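Local coordinates for protein extracellular ligand-binding receptor (Rhodopseudomonas palustris, PDB 3SG0) that probably serves as the solute-binding component of a transport system for lignin-derived aromatic acids and binds benzoyl-formic acid in this structure, at residues 101-106 with 122-127; 269-274 with 371-376; 311-316 with 352-357. All coordinates share one frame; numbering follows the deposited sequence.

Overall arrangement
From the N terminus, contact 1 closes first and is the most local: helix 99-111 leads through strand 116-118 into residues 122-127, which fold back on the same helix. Well after it, residues 269-274 open contact 2, which closes only when 371-376 returns to pair the end of strand 266-269 with strand 373-378 of the three-stranded antiparallel sheet. Contact 3, joining 311-316 of helix 306-328 to the hairpin at 352-357, lies within that long excursion, so contacts 2 and 3 nest and none cross. Those two touch, with a probable hydrogen bond from Phe272 N to Asn353 O (3.2 Å). Contact 1 stands apart, its nearest atoms about 10 Å from either.

Contact 1. Residues 101-106 with 122-127; sequences VSLPLI and AAILVA
Ile106 and Leu125 meet where helix 99-111 faces the short 3-10 segment 123-125. Ile106 shows the fit atom by atom. Its CB starts toward the other segment, and CG1, beside the backbone N (chi1 -65°), comes within 4.1 Å of Leu125 O. The chain then extends, and CD1 at the tip lies 3.4 Å from the same Leu125 O and 4.0 Å from Leu125 CA; the side chain therefore ends on backbone, with Leu125 CD2 a little farther off. Leu125 itself uses one branch for the helix. Its CD2 is 3.8 Å from Ser102 CB and equally far from Leu103 CD2, the two leucines crossing at about a right angle. Ser102 meets Leu125 through CB, while its OG is hydrogen-bonded to Leu98 O and to Thr118 OG1. Leu125 also touches Ala120 and Thr118, and its side chain is about 5 Å from the bound benzoyl-formic acid, which places it close to the binding pocket. The chemistry is almost wholly aliphatic: with Leu125 O buried and lacking any polar partner in the model, the two segments are joined by shape and apolar burial rather than by directed bonds.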
ATOM      1  N   VAL A 101      10.667   0.063  -5.357  1.00  8.58           N
ATOM      2  CA  VAL A 101      10.405   0.033  -6.788  1.00  9.10           C
ATOM      3  C   VAL A 101       9.789   1.350  -7.257  1.00  8.55           C
ATOM      4  O   VAL A 101      10.048   1.814  -8.372  1.00 10.59           O
ATOM      5  CB  VAL A 101       9.517  -1.174  -7.149  1.00  8.93           C
ATOM      6  CG1 VAL A 101       9.293  -1.250  -8.632  1.00 10.23           C
ATOM      7  CG2 VAL A 101      10.150  -2.464  -6.639  1.00 10.57           C
ATOM      8  N   SER A 102       8.990   1.965  -6.389  1.00  8.27           N
ATOM      9  CA  SER A 102       8.292   3.211  -6.714  1.00  8.24           C
ATOM     10  C   SER A 102       9.150   4.463  -6.606  1.00  8.86           C
ATOM     11  O   SER A 102       8.911   5.437  -7.314  1.00  8.59           O
ATOM     12  CB  SER A 102       7.085   3.387  -5.800  1.00  8.63           C
ATOM     13  OG  SER A 102       6.125   2.371  -6.025  1.00  8.42           O
ATOM     14  N   LEU A 103      10.121   4.461  -5.700  1.00  9.15           N
ATOM     15  CA  LEU A 103      10.911   5.664  -5.457  1.00  9.87           C
ATOM     16  C   LEU A 103      11.503   6.317  -6.714  1.00 10.50           C
ATOM     17  O   LEU A 103      11.362   7.523  -6.889  1.00 11.21           O
ATOM     18  CB  LEU A 103      11.998   5.403  -4.411  1.00 12.02           C
ATOM     19  CG  LEU A 103      11.523   5.525  -2.967  1.00 15.49           C
ATOM     20  CD1 LEU A 103      12.530   4.893  -2.011  1.00 18.44           C
ATOM     21  CD2 LEU A 103      11.265   6.988  -2.613  1.00 18.22           C
ATOM     22  N   PRO A 104      12.145   5.537  -7.597  1.00 10.07           N
ATOM     23  CA  PRO A 104      12.732   6.158  -8.793  1.00 11.14           C
ATOM     24  C   PRO A 104      11.684   6.713  -9.748  1.00 10.23           C
ATOM     25  O   PRO A 104      12.026   7.526 -10.612  1.00 11.73           O
ATOM     26  CB  PRO A 104      13.499   5.005  -9.454  1.00 13.97           C
ATOM     27  CG  PRO A 104      12.870   3.750  -8.910  1.00 18.90           C
ATOM     28  CD  PRO A 104      12.477   4.104  -7.496  1.00 12.36           C
ATOM     29  N   LEU A 105      10.433   6.290  -9.621  1.00  9.58           N
ATOM     30  CA  LEU A 105       9.407   6.762 -10.538  1.00  9.15           C
ATOM     31  C   LEU A 105       9.000   8.207 -10.281  1.00  8.88           C
ATOM     32  O   LEU A 105       8.456   8.866 -11.169  1.00 10.01           O
ATOM     33  CB  LEU A 105       8.173   5.865 -10.489  1.00  9.30           C
ATOM     34  CG  LEU A 105       8.451   4.376 -10.690  1.00  9.23           C
ATOM     35  CD1 LEU A 105       7.141   3.617 -10.729  1.00 11.11           C
ATOM     36  CD2 LEU A 105       9.272   4.136 -11.959  1.00 11.99           C
ATOM     37  N   ILE A 106       9.233   8.697  -9.068  1.00  9.06           N
ATOM     38  CA  ILE A 106       8.875  10.071  -8.734  1.00  9.61           C
ATOM     39  C   ILE A 106       9.554  11.047  -9.685  1.00  9.43           C
ATOM     40  O   ILE A 106       8.904  11.899 -10.298  1.00 10.02           O
ATOM     41  CB  ILE A 106       9.273  10.391  -7.284  1.00  9.45           C
ATOM     42  CG1 ILE A 106       8.464   9.527  -6.310  1.00 11.36           C
ATOM     43  CG2 ILE A 106       9.121  11.884  -6.989  1.00 11.53           C
ATOM     44  CD1 ILE A 106       8.941   9.613  -4.871  1.00 12.60           C
ATOM     45  N   ALA A 122       5.200   3.705   1.793  1.00  7.37           N
ATOM     46  CA  ALA A 122       6.063   4.545   2.636  1.00  7.95           C
ATOM     47  C   ALA A 122       5.784   6.039   2.490  1.00  7.28           C
ATOM     48  O   ALA A 122       5.577   6.539   1.391  1.00  7.63           O
ATOM     49  CB  ALA A 122       7.519   4.265   2.354  1.00  9.13           C
ATOM     50  N   ALA A 123       5.803   6.754   3.612  1.00  7.97           N
ATOM     51  CA  ALA A 123       5.503   8.182   3.610  1.00  7.99           C
ATOM     52  C   ALA A 123       6.395   8.974   2.661  1.00  8.21           C
ATOM     53  O   ALA A 123       5.935   9.936   2.041  1.00  8.60           O
ATOM     54  CB  ALA A 123       5.622   8.741   5.018  1.00  9.78           C
ATOM     55  N   ILE A 124       7.656   8.564   2.534  1.00  8.21           N
ATOM     56  CA  ILE A 124       8.633   9.288   1.727  0.76  9.22           C
ATOM     57  C   ILE A 124       8.224   9.388   0.254  1.00  8.20           C
ATOM     58  O   ILE A 124       8.742  10.222  -0.493  1.00  9.77           O
ATOM     59  CB  ILE A 124      10.036   8.644   1.882  0.76 10.78           C
ATOM     60  CG1 ILE A 124      11.131   9.527   1.290  0.76 13.04           C
ATOM     61  CG2 ILE A 124      10.084   7.266   1.254  0.76 12.61           C
ATOM     62  CD1 ILE A 124      12.523   9.051   1.636  0.76 20.83           C
ATOM     63  N   LEU A 125       7.301   8.534  -0.179  1.00  8.38           N
ATOM     64  CA  LEU A 125       6.843   8.607  -1.562  1.00  8.11           C
ATOM     65  C   LEU A 125       6.157   9.935  -1.893  1.00  8.16           C
ATOM     66  O   LEU A 125       6.199  10.372  -3.045  1.00  9.33           O
ATOM     67  CB  LEU A 125       5.942   7.425  -1.898  1.00  8.23           C
ATOM     68  CG  LEU A 125       6.653   6.064  -1.840  1.00  7.97           C
ATOM     69  CD1 LEU A 125       5.645   4.930  -1.867  1.00  9.68           C
ATOM     70  CD2 LEU A 125       7.660   5.931  -2.972  1.00 12.25           C
ATOM     71  N   VAL A 126       5.527  10.576  -0.903  1.00  7.94           N
ATOM     72  CA  VAL A 126       4.840  11.848  -1.159  1.00  7.92           C
ATOM     73  C   VAL A 126       5.094  12.941  -0.131  1.00  8.39           C
ATOM     74  O   VAL A 126       4.629  14.069  -0.319  1.00  8.97           O
ATOM     75  CB  VAL A 126       3.300  11.692  -1.287  1.00  9.42           C
ATOM     76  CG1 VAL A 126       2.950  10.866  -2.505  1.00 11.05           C
ATOM     77  CG2 VAL A 126       2.680  11.123  -0.005  1.00  9.80           C
ATOM     78  N   ALA A 127       5.801  12.631   0.951  1.00  8.53           N
ATOM     79  CA  ALA A 127       5.947  13.569   2.064  1.00  9.00           C
ATOM     80  C   ALA A 127       7.394  13.625   2.520  1.00 10.15           C
ATOM     81  O   ALA A 127       8.094  12.616   2.488  1.00 11.21           O
ATOM     82  CB  ALA A 127       5.070  13.139   3.231  1.00 10.75           C
TER

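Contact 2. Residues 269-274 with 371-376; sequences GEAFSG and SAFLIE
Gly269 and Phe373 form an antiparallel hydrogen-bonded pair at one end of the three-stranded sheet built from 266-269, 373-378 and 381-384. Two nearly straight bonds define it: Gly269 N gives to Phe373 O at 2.8 Å (N-H...O 170°), and Phe373 N returns one to Gly269 O at 2.9 Å (168°). The chains then part as 269-274 turns into a short, weakly bonded helix, and a water takes over the connection, accepting from Ala271 N (2.9 Å) and donating to Ser371 O (2.7 Å).

The Phe373 ring lies beside this seam. Gly269 O and the bridging water both sit at its edge, in its plane, while the CE2 corner meets Ala271 CB at 3.7 Å and CD2 comes to 3.5 Å from Ala271 N. With CG beside the backbone N (chi1 -66°), the ring is carried along the sheet face it shares with the Gly269 position, toward the start of the helix. Ile375 serves the other end of the helix: its CD1 touches Ser273 CB at 3.8 Å and lies equally close to Gly274 N. A CB at Gly269 would point to the same face as the Phe373 side chain, close to Ile375 CG1.

Glu270 points away from strand 373-378; its OE2 is hydrogen-bonded to His247, and its side chain lies about 6 Å from the bound benzoyl-formic acid. Strand 373-378 packs through Leu374 on helix 143-156, whereas helix 306-328, which follows 269-274 in the chain, packs on strand 92-94 of the six-stranded sheet. Two segments side by side near the ligand, with neighbours in different parts of the protein, are consistent with the interlobe crossovers of the hinge in leucine-binding-protein relatives.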
ATOM      1  N   GLY A 269      -4.154  -1.073   9.885  1.00  8.56           N
ATOM      2  CA  GLY A 269      -4.432  -1.114   8.467  1.00  9.39           C
ATOM      3  C   GLY A 269      -5.667  -0.338   8.065  1.00  8.02           C
ATOM      4  O   GLY A 269      -6.127   0.582   8.755  1.00  9.61           O
ATOM      5  N   GLU A 270      -6.191  -0.725   6.910  1.00  8.52           N
ATOM      6  CA  GLU A 270      -7.201   0.038   6.192  1.00  8.75           C
ATOM      7  C   GLU A 270      -8.624  -0.416   6.470  1.00  8.53           C
ATOM      8  O   GLU A 270      -8.866  -1.570   6.825  1.00  8.95           O
ATOM      9  CB  GLU A 270      -6.955  -0.057   4.681  1.00  9.23           C
ATOM     10  CG  GLU A 270      -5.741   0.703   4.179  1.00  9.22           C
ATOM     11  CD  GLU A 270      -4.420   0.044   4.536  1.00  8.46           C
ATOM     12  OE1 GLU A 270      -4.204  -1.141   4.198  1.00  9.33           O
ATOM     13  OE2 GLU A 270      -3.588   0.752   5.138  1.00  9.37           O
ATOM     14  N   ALA A 271      -9.566   0.488   6.224  1.00  8.29           N
ATOM     15  CA  ALA A 271     -10.987   0.194   6.374  1.00  9.30           C
ATOM     16  C   ALA A 271     -11.374  -1.086   5.660  1.00  8.67           C
ATOM     17  O   ALA A 271     -12.145  -1.882   6.190  1.00  9.98           O
ATOM     18  CB  ALA A 271     -11.819   1.351   5.860  1.00 10.39           C
ATOM     19  N   PHE A 272     -10.839  -1.293   4.459  1.00  8.84           N
ATOM     20  CA  PHE A 272     -11.143  -2.489   3.671  1.00  9.14           C
ATOM     21  C   PHE A 272     -11.012  -3.754   4.511  1.00  8.88           C
ATOM     22  O   PHE A 272     -11.837  -4.669   4.410  1.00 10.20           O
ATOM     23  CB  PHE A 272     -10.184  -2.532   2.475  1.00  9.56           C
ATOM     24  CG  PHE A 272     -10.319  -3.741   1.572  1.00  8.94           C
ATOM     25  CD1 PHE A 272     -10.969  -3.635   0.345  1.00  9.76           C
ATOM     26  CD2 PHE A 272      -9.731  -4.950   1.905  1.00  9.67           C
ATOM     27  CE1 PHE A 272     -11.047  -4.722  -0.517  1.00 10.77           C
ATOM     28  CE2 PHE A 272      -9.817  -6.042   1.044  1.00  9.87           C
ATOM     29  CZ  PHE A 272     -10.479  -5.922  -0.166  1.00 10.35           C
ATOM     30  N   SER A 273      -9.962  -3.826   5.322  1.00  8.94           N
ATOM     31  CA  SER A 273      -9.684  -5.043   6.083  1.00 10.21           C
ATOM     32  C   SER A 273     -10.656  -5.276   7.229  1.00 10.55           C
ATOM     33  O   SER A 273     -10.845  -6.413   7.665  1.00 11.32           O
ATOM     34  CB  SER A 273      -8.263  -5.002   6.636  1.00 10.24           C
ATOM     35  OG  SER A 273      -7.312  -4.901   5.588  1.00  9.62           O
ATOM     36  N   GLY A 274     -11.236  -4.197   7.742  1.00 10.31           N
ATOM     37  CA  GLY A 274     -12.188  -4.303   8.829  1.00 11.53           C
ATOM     38  C   GLY A 274     -13.633  -4.122   8.407  1.00 10.37           C
ATOM     39  O   GLY A 274     -14.520  -4.043   9.254  1.00 11.34           O
ATOM     40  N   SER A 371      -7.920   7.037   9.715  1.00 10.63           N
ATOM     41  CA  SER A 371      -7.737   6.008   8.694  0.53 11.84           C
ATOM     42  C   SER A 371      -7.105   4.733   9.234  1.00  9.93           C
ATOM     43  O   SER A 371      -7.015   3.738   8.522  1.00 10.01           O
ATOM     44  CB  SER A 371      -6.843   6.534   7.555  0.53 10.14           C
ATOM     45  OG  SER A 371      -5.466   6.611   7.924  0.53 10.45           O
ATOM     46  N   ALA A 372      -6.593   4.779  10.463  1.00 10.33           N
ATOM     47  CA  ALA A 372      -5.896   3.626  11.029  1.00 10.60           C
ATOM     48  C   ALA A 372      -6.881   2.747  11.780  1.00  9.74           C
ATOM     49  O   ALA A 372      -7.457   3.162  12.791  1.00 12.41           O
ATOM     50  CB  ALA A 372      -4.766   4.068  11.954  1.00 11.86           C
ATOM     51  N   PHE A 373      -7.092   1.540  11.280  1.00  9.86           N
ATOM     52  CA  PHE A 373      -7.943   0.554  11.942  1.00 10.78           C
ATOM     53  C   PHE A 373      -7.094  -0.605  12.443  1.00 10.82           C
ATOM     54  O   PHE A 373      -6.272  -1.144  11.703  1.00 11.37           O
ATOM     55  CB  PHE A 373      -9.011   0.033  10.982  1.00 11.89           C
ATOM     56  CG  PHE A 373     -10.006   1.080  10.563  1.00 10.38           C
ATOM     57  CD1 PHE A 373     -11.167   1.284  11.288  1.00 11.57           C
ATOM     58  CD2 PHE A 373      -9.763   1.884   9.462  1.00 11.09           C
ATOM     59  CE1 PHE A 373     -12.077   2.265  10.910  1.00 12.37           C
ATOM     60  CE2 PHE A 373     -10.667   2.857   9.085  1.00 12.62           C
ATOM     61  CZ  PHE A 373     -11.825   3.044   9.810  1.00 12.92           C
ATOM     62  N   LEU A 374      -7.263  -0.985  13.700  1.00 11.49           N
ATOM     63  CA  LEU A 374      -6.540  -2.127  14.235  1.00 11.65           C
ATOM     64  C   LEU A 374      -7.199  -3.412  13.772  1.00 11.31           C
ATOM     65  O   LEU A 374      -8.387  -3.632  14.023  1.00 12.13           O
ATOM     66  CB  LEU A 374      -6.451  -2.060  15.760  1.00 13.99           C
ATOM     67  CG  LEU A 374      -5.509  -0.984  16.302  1.00 15.07           C
ATOM     68  CD1 LEU A 374      -5.677  -0.831  17.800  1.00 23.58           C
ATOM     69  CD2 LEU A 374      -4.066  -1.318  15.964  1.00 21.65           C
ATOM     70  N   ILE A 375      -6.416  -4.235  13.085  1.00 11.06           N
ATOM     71  CA  ILE A 375      -6.876  -5.478  12.493  1.00 10.97           C
ATOM     72  C   ILE A 375      -6.218  -6.646  13.211  1.00 11.33           C
ATOM     73  O   ILE A 375      -5.030  -6.590  13.542  1.00 12.68           O
ATOM     74  CB  ILE A 375      -6.490  -5.549  10.992  1.00 10.00           C
ATOM     75  CG1 ILE A 375      -6.922  -4.278  10.248  1.00 11.51           C
ATOM     76  CG2 ILE A 375      -7.059  -6.809  10.346  1.00 11.52           C
ATOM     77  CD1 ILE A 375      -8.420  -3.999  10.271  1.00 11.88           C
ATOM     78  N   GLU A 376      -6.987  -7.705  13.435  1.00 12.09           N
ATOM     79  CA  GLU A 376      -6.481  -8.923  14.044  1.00 12.07           C
ATOM     80  C   GLU A 376      -6.821 -10.101  13.143  1.00 12.80           C
ATOM     81  O   GLU A 376      -7.901 -10.133  12.546  1.00 14.86           O
ATOM     82  CB  GLU A 376      -7.138  -9.117  15.416  1.00 14.88           C
ATOM     83  CG  GLU A 376      -6.618 -10.289  16.236  1.00 16.68           C
ATOM     84  CD  GLU A 376      -7.392 -10.462  17.532  1.00 20.83           C
ATOM     85  OE1 GLU A 376      -8.596 -10.134  17.548  1.00 20.60           O
ATOM     86  OE2 GLU A 376      -6.797 -10.917  18.533  1.00 28.01           O
TER
HETATM   87  O   HOH W   1      -8.538   3.182   6.329  1.00  9.85           O

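Contact 3. Residues 311-316 with 352-357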
ATOM      1  N   LEU A 311      -4.999  -0.263  -6.759  1.00  7.72           N
ATOM      2  CA  LEU A 311      -5.197   0.156  -8.144  1.00  7.51           C
ATOM      3  C   LEU A 311      -6.596   0.761  -8.302  1.00  8.10           C
ATOM      4  O   LEU A 311      -6.765   1.843  -8.870  1.00  8.17           O
ATOM      5  CB  LEU A 311      -4.994  -1.021  -9.097  1.00  8.42           C
ATOM      6  CG  LEU A 311      -5.274  -0.733 -10.573  1.00  8.30           C
ATOM      7  CD1 LEU A 311      -4.520   0.488 -11.077  1.00  9.82           C
ATOM      8  CD2 LEU A 311      -4.941  -1.962 -11.402  1.00 10.01           C
ATOM      9  N   TRP A 312      -7.601   0.070  -7.776  1.00  8.01           N
ATOM     10  CA  TRP A 312      -8.979   0.533  -7.886  1.00  8.06           C
ATOM     11  C   TRP A 312      -9.159   1.956  -7.335  1.00  7.45           C
ATOM     12  O   TRP A 312      -9.708   2.829  -8.017  1.00  8.42           O
ATOM     13  CB  TRP A 312      -9.906  -0.438  -7.158  1.00  8.74           C
ATOM     14  CG  TRP A 312     -11.356  -0.096  -7.268  1.00  8.52           C
ATOM     15  CD1 TRP A 312     -12.091   0.622  -6.381  1.00  9.46           C
ATOM     16  CD2 TRP A 312     -12.245  -0.456  -8.330  1.00  9.27           C
ATOM     17  NE1 TRP A 312     -13.388   0.734  -6.818  1.00 10.76           N
ATOM     18  CE2 TRP A 312     -13.511   0.074  -8.012  1.00 10.22           C
ATOM     19  CE3 TRP A 312     -12.098  -1.189  -9.511  1.00 11.27           C
ATOM     20  CZ2 TRP A 312     -14.622  -0.092  -8.839  1.00 13.14           C
ATOM     21  CZ3 TRP A 312     -13.206  -1.354 -10.329  1.00 12.94           C
ATOM     22  CH2 TRP A 312     -14.448  -0.809  -9.988  1.00 15.10           C
ATOM     23  N   ASP A 313      -8.717   2.183  -6.099  1.00  7.94           N
ATOM     24  CA  ASP A 313      -8.876   3.489  -5.464  1.00  7.57           C
ATOM     25  C   ASP A 313      -8.087   4.563  -6.229  1.00  7.27           C
ATOM     26  O   ASP A 313      -8.521   5.711  -6.316  1.00  8.09           O
ATOM     27  CB  ASP A 313      -8.385   3.470  -4.009  1.00  8.00           C
ATOM     28  CG  ASP A 313      -9.375   2.861  -3.010  1.00  8.48           C
ATOM     29  OD1 ASP A 313     -10.557   2.584  -3.350  1.00  8.86           O
ATOM     30  OD2 ASP A 313      -8.930   2.689  -1.842  1.00  9.07           O
ATOM     31  N   SER A 314      -6.911   4.213  -6.750  1.00  6.99           N
ATOM     32  CA  SER A 314      -6.165   5.173  -7.565  1.00  7.76           C
ATOM     33  C   SER A 314      -7.007   5.609  -8.756  1.00  7.66           C
ATOM     34  O   SER A 314      -7.054   6.794  -9.104  1.00  8.16           O
ATOM     35  CB  SER A 314      -4.848   4.574  -8.064  1.00  8.34           C
ATOM     36  OG  SER A 314      -3.946   4.318  -7.002  1.00  7.96           O
HETATM   37  N   MSE A 315      -7.649   4.641  -9.405  1.00  7.90           N
HETATM   38  CA  MSE A 315      -8.515   4.957 -10.534  1.00  7.64           C
HETATM   39  C   MSE A 315      -9.774   5.706 -10.133  1.00  7.89           C
HETATM   40  O   MSE A 315     -10.315   6.451 -10.944  1.00  9.14           O
HETATM   41  CB  MSE A 315      -8.840   3.708 -11.353  1.00  9.64           C
HETATM   42  CG  MSE A 315      -7.711   3.345 -12.308  1.00 10.92           C
HETATM   43 SE   MSE A 315      -7.200   4.782 -13.579  0.65 11.53          SE
HETATM   44  CE  MSE A 315      -8.922   5.157 -14.382  1.00 15.30           C
ATOM     45  N   THR A 316     -10.250   5.543  -8.900  1.00  8.46           N
ATOM     46  CA  THR A 316     -11.369   6.368  -8.443  1.00  9.25           C
ATOM     47  C   THR A 316     -10.975   7.843  -8.500  1.00  9.17           C
ATOM     48  O   THR A 316     -11.720   8.686  -9.013  1.00  8.85           O
ATOM     49  CB  THR A 316     -11.804   5.988  -7.026  1.00  9.34           C
ATOM     50  OG1 THR A 316     -12.273   4.634  -7.039  1.00 10.82           O
ATOM     51  CG2 THR A 316     -12.906   6.918  -6.522  1.00 11.18           C
ATOM     52  N   LEU A 352     -12.606   6.237   0.372  1.00  9.39           N
ATOM     53  CA  LEU A 352     -11.952   5.214  -0.436  1.00  8.85           C
ATOM     54  C   LEU A 352     -11.874   3.941   0.392  1.00  8.45           C
ATOM     55  O   LEU A 352     -12.079   3.966   1.602  1.00  8.92           O
ATOM     56  CB  LEU A 352     -10.532   5.669  -0.802  1.00  8.69           C
ATOM     57  CG  LEU A 352     -10.421   6.885  -1.726  1.00  8.91           C
ATOM     58  CD1 LEU A 352      -8.977   7.292  -1.899  1.00  9.64           C
ATOM     59  CD2 LEU A 352     -11.067   6.603  -3.088  1.00 10.86           C
ATOM     60  N   ASN A 353     -11.550   2.824  -0.245  1.00  8.16           N
ATOM     61  CA  ASN A 353     -11.291   1.601   0.503  1.00  8.70           C
ATOM     62  C   ASN A 353     -10.132   1.749   1.472  1.00  8.84           C
ATOM     63  O   ASN A 353     -10.064   1.075   2.502  1.00  9.29           O
ATOM     64  CB  ASN A 353     -11.044   0.456  -0.457  1.00  9.01           C
ATOM     65  CG  ASN A 353     -12.308   0.026  -1.136  1.00  8.85           C
ATOM     66  OD1 ASN A 353     -13.079  -0.750  -0.570  1.00  9.70           O
ATOM     67  ND2 ASN A 353     -12.568   0.554  -2.328  1.00  9.49           N
ATOM     68  N   ASN A 354      -9.221   2.661   1.137  1.00  8.02           N
ATOM     69  CA  ASN A 354      -8.055   2.940   1.951  1.00  8.38           C
ATOM     70  C   ASN A 354      -8.314   3.903   3.104  1.00  8.64           C
ATOM     71  O   ASN A 354      -7.444   4.066   3.960  1.00  9.26           O
ATOM     72  CB  ASN A 354      -6.920   3.466   1.059  1.00  8.63           C
ATOM     73  CG  ASN A 354      -6.079   2.352   0.476  1.00  8.13           C
ATOM     74  OD1 ASN A 354      -5.214   1.808   1.161  1.00  8.48           O
ATOM     75  ND2 ASN A 354      -6.309   2.010  -0.786  1.00  8.08           N
ATOM     76  N   GLY A 355      -9.479   4.544   3.132  1.00  8.56           N
ATOM     77  CA  GLY A 355      -9.791   5.489   4.194  1.00  9.14           C
ATOM     78  C   GLY A 355     -10.484   6.725   3.670  1.00  8.64           C
ATOM     79  O   GLY A 355     -10.824   6.810   2.487  1.00  9.51           O
ATOM     80  N   LEU A 356     -10.708   7.680   4.567  1.00  9.97           N
ATOM     81  CA  LEU A 356     -11.322   8.951   4.203  0.65  9.14           C
ATOM     82  C   LEU A 356     -10.246   9.920   3.746  1.00  9.10           C
ATOM     83  O   LEU A 356      -9.390  10.339   4.535  1.00 10.85           O
ATOM     84  CB  LEU A 356     -12.109   9.539   5.375  0.65 12.61           C
ATOM     85  CG  LEU A 356     -12.817  10.865   5.075  0.65 13.72           C
ATOM     86  CD1 LEU A 356     -13.898  10.681   4.021  0.65 16.06           C
ATOM     87  CD2 LEU A 356     -13.414  11.450   6.345  0.65 16.62           C
ATOM     88  N   SER A 357     -10.303  10.269   2.467  1.00  9.49           N
ATOM     89  CA  SER A 357      -9.235  10.996   1.807  1.00  9.49           C
ATOM     90  C   SER A 357      -9.565  12.468   1.578  1.00  8.75           C
ATOM     91  O   SER A 357     -10.609  12.801   1.009  1.00  9.96           O
ATOM     92  CB  SER A 357      -8.977  10.311   0.474  1.00  9.47           C
ATOM     93  OG  SER A 357      -8.042  11.036  -0.307  1.00  9.78           O
TER
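Asp313, in the N-terminal half of helix 306-328, faces the type I turn Leu352-Gly355 of a tight two-residue beta hairpin, its CA 6.1 Å from that of Leu352. The aspartate is the hub. Its CG lies beside the backbone N (chi1 -80°), which drives the carboxylate into the turn. OD1 is met on its syn side by Asn353 ND2, at 3.0 Å and nearly straight (172°); the carboxylate and this amide are almost coplanar. Asn353 N adds a weak bond to OD1. OD2 receives Asn354 ND2 on the anti side at 2.9 Å, its amide turned 70° from the carboxylate, and Asn354 N at 3.0 Å, nearly along the C-O axis but clearly bent at the hydrogen. Three bonds and one weak one thus hold the buried carboxylate, which probably stabilises its negative charge. A leucine at Asp313 would probably leave Asn354 ND2 and the turn's two N-H groups without this acceptor, and Asn353 ND2 with only its weak bond to Val287 O, so that the turn could shift. Alongside, Leu352 runs past Thr316 in the opposite direction, CD2 to CG2 at 3.9 Å; Thr316 contributes to a 3-hydroxypyruvate site seen in a structure of this protein, though that ligand is not bound in this model. Around this junction, Trp312 packs on Arg290 and Ala294 of helix 283-298, and Leu311 rests on Ile94 of strand 92-94.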